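Local coordinates for putative transcriptional regulator protein, LacI family (Rhizobium etli, PDB 3MIZ) that probably acts as a DNA-binding transcription regulator of the LacI family, built on a periplasmic-binding-protein-like fold, at residues A[142-145]-A[146-150]. Numbering follows the deposited sequence.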
ATOM      1  N   ILE A 142      18.131  -4.316  -8.400  1.00 18.38           N
ATOM      2  CA  ILE A 142      18.791  -4.156  -7.108  1.00 18.76           C
ATOM      3  C   ILE A 142      18.152  -5.093  -6.088  1.00 17.60           C
ATOM      4  O   ILE A 142      18.770  -5.474  -5.092  1.00 16.82           O
ATOM      5  CB  ILE A 142      18.676  -2.701  -6.590  1.00 21.02           C
ATOM      6  CG1 ILE A 142      19.515  -2.535  -5.320  1.00 25.96           C
ATOM      7  CG2 ILE A 142      17.227  -2.366  -6.292  1.00 21.22           C
ATOM      8  CD1 ILE A 142      19.543  -1.111  -4.776  1.00 28.21           C
ATOM      9  N   LEU A 143      16.906  -5.464  -6.352  1.00 14.68           N
ATOM     10  CA  LEU A 143      16.171  -6.345  -5.468  1.00 14.34           C
ATOM     11  C   LEU A 143      16.576  -7.799  -5.626  1.00 15.13           C
ATOM     12  O   LEU A 143      16.556  -8.348  -6.732  1.00 15.55           O
ATOM     13  CB  LEU A 143      14.668  -6.201  -5.719  1.00 13.01           C
ATOM     14  CG  LEU A 143      14.083  -4.834  -5.349  1.00 17.51           C
ATOM     15  CD1 LEU A 143      12.599  -4.800  -5.663  1.00 17.77           C
ATOM     16  CD2 LEU A 143      14.317  -4.584  -3.867  1.00 16.95           C
ATOM     17  N   LEU A 144      16.943  -8.420  -4.512  1.00 14.07           N
ATOM     18  CA  LEU A 144      17.343  -9.822  -4.515  1.00 16.41           C
ATOM     19  C   LEU A 144      16.205 -10.682  -5.062  1.00 15.17           C
ATOM     20  O   LEU A 144      16.424 -11.567  -5.886  1.00 15.70           O
ATOM     21  CB  LEU A 144      17.675 -10.288  -3.094  1.00 17.30           C
ATOM     22  CG  LEU A 144      17.932 -11.796  -3.001  1.00 23.05           C
ATOM     23  CD1 LEU A 144      19.231 -12.139  -3.732  1.00 25.38           C
ATOM     24  CD2 LEU A 144      18.000 -12.229  -1.543  1.00 23.85           C
ATOM     25  N   GLY A 145      14.997 -10.419  -4.581  1.00 16.71           N
ATOM     26  CA  GLY A 145      13.839 -11.171  -5.030  1.00 17.11           C
ATOM     27  C   GLY A 145      13.649 -11.108  -6.533  1.00 17.20           C
ATOM     28  O   GLY A 145      13.334 -12.116  -7.167  1.00 15.11           O
ATOM     29  N   ALA A 146      13.838  -9.920  -7.104  1.00 16.46           N
ATOM     30  CA  ALA A 146      13.680  -9.732  -8.544  1.00 17.62           C
ATOM     31  C   ALA A 146      14.613 -10.646  -9.319  1.00 18.45           C
ATOM     32  O   ALA A 146      14.205 -11.289 -10.291  1.00 15.67           O
ATOM     33  CB  ALA A 146      13.953  -8.286  -8.917  1.00 18.67           C
ATOM     34  N   GLU A 147      15.868 -10.706  -8.881  1.00 15.08           N
ATOM     35  CA  GLU A 147      16.865 -11.530  -9.549  1.00 17.09           C
ATOM     36  C   GLU A 147      16.581 -13.012  -9.380  1.00 15.44           C
ATOM     37  O   GLU A 147      16.781 -13.792 -10.308  1.00 12.75           O
ATOM     38  CB  GLU A 147      18.259 -11.209  -9.012  1.00 18.90           C
ATOM     39  CG  GLU A 147      19.376 -11.338 -10.037  1.00 29.85           C
ATOM     40  CD  GLU A 147      19.206 -10.393 -11.223  1.00 30.95           C
ATOM     41  OE1 GLU A 147      18.539  -9.343 -11.077  1.00 32.50           O
ATOM     42  OE2 GLU A 147      19.759 -10.696 -12.303  1.00 34.74           O
ATOM     43  N   LEU A 148      16.131 -13.414  -8.195  1.00 13.82           N
ATOM     44  CA  LEU A 148      15.831 -14.827  -7.973  1.00 13.64           C
ATOM     45  C   LEU A 148      14.654 -15.289  -8.829  1.00 14.17           C
ATOM     46  O   LEU A 148      14.642 -16.415  -9.306  1.00 12.98           O
ATOM     47  CB  LEU A 148      15.513 -15.088  -6.504  1.00 13.38           C
ATOM     48  CG  LEU A 148      16.681 -14.874  -5.540  1.00 13.41           C
ATOM     49  CD1 LEU A 148      16.216 -15.148  -4.115  1.00 13.54           C
ATOM     50  CD2 LEU A 148      17.825 -15.801  -5.921  1.00 14.03           C
ATOM     51  N   ARG A 149      13.661 -14.428  -9.015  1.00 12.76           N
ATOM     52  CA  ARG A 149      12.510 -14.793  -9.835  1.00 14.38           C
ATOM     53  C   ARG A 149      12.952 -14.947 -11.288  1.00 15.28           C
ATOM     54  O   ARG A 149      12.455 -15.813 -12.014  1.00 14.91           O
ATOM     55  CB  ARG A 149      11.421 -13.722  -9.723  1.00 13.20           C
ATOM     56  CG  ARG A 149      10.918 -13.558  -8.303  1.00 14.59           C
ATOM     57  CD  ARG A 149       9.973 -12.380  -8.155  1.00 14.73           C
ATOM     58  NE  ARG A 149       9.700 -12.126  -6.744  1.00 13.60           N
ATOM     59  CZ  ARG A 149       8.911 -11.158  -6.296  1.00 15.71           C
ATOM     60  NH1 ARG A 149       8.304 -10.337  -7.146  1.00 15.81           N
ATOM     61  NH2 ARG A 149       8.730 -11.011  -4.992  1.00 18.34           N
ATOM     62  N   LEU A 150      13.891 -14.105 -11.702  1.00 15.19           N
ATOM     63  CA  LEU A 150      14.415 -14.148 -13.062  1.00 16.88           C
ATOM     64  C   LEU A 150      15.285 -15.392 -13.234  1.00 17.74           C
ATOM     65  O   LEU A 150      15.261 -16.040 -14.286  1.00 16.24           O
ATOM     66  CB  LEU A 150      15.231 -12.889 -13.359  1.00 16.11           C
ATOM     67  CG  LEU A 150      15.956 -12.870 -14.714  1.00 20.36           C
ATOM     68  CD1 LEU A 150      14.945 -12.950 -15.866  1.00 17.24           C
ATOM     69  CD2 LEU A 150      16.787 -11.608 -14.815  1.00 20.67           C
TER
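E147 N reaches back to L143 O at 3.3 Å and so closes the first turn of helix 144-160: with L143 at the N-cap, whose leucine side chain can offer no polar capping group, the backbone carbonyl opens the i to i+4 series. L143 alone has an extended psi (126°), and the helix proper begins at L144. Two further i to i+4 bonds follow: L148 N to L144 O at 3.0 Å, and R149 N to G145 O, also 3.0 Å.

Among the side chains, the L143 CB methylene rests on the A146 methyl (CB to CB 3.9 Å), and that methyl leans on the L143 carbonyl oxygen. On another flank, L144 and L148, one turn apart, meet at an angle, with L144 CG against L148 CD1 at 3.9 Å. The two leucines differ in their first torsion: L144 has CG anti to the backbone N (chi1 173°), whereas L148 has it anti to the carbonyl carbon (chi1 -66°), which brings L148 CG to 3.3 Å from L144 O.

R149 uses the same chi1 choice as L148, which sets CG against G145 O, 3.0 Å away, before its chain runs out extended. Its guanidinium is fixed elsewhere, by a salt bridge from NE to D115 OD1, a hydrogen bond from NH1 to G204 O and a cation-pi contact with F232. This opening turn belongs to the beta-alpha-beta unit of strand 134-138, helix 144-160 and strand 167-174, within the periplasmic-binding-protein-like fold of LacI-family regulators.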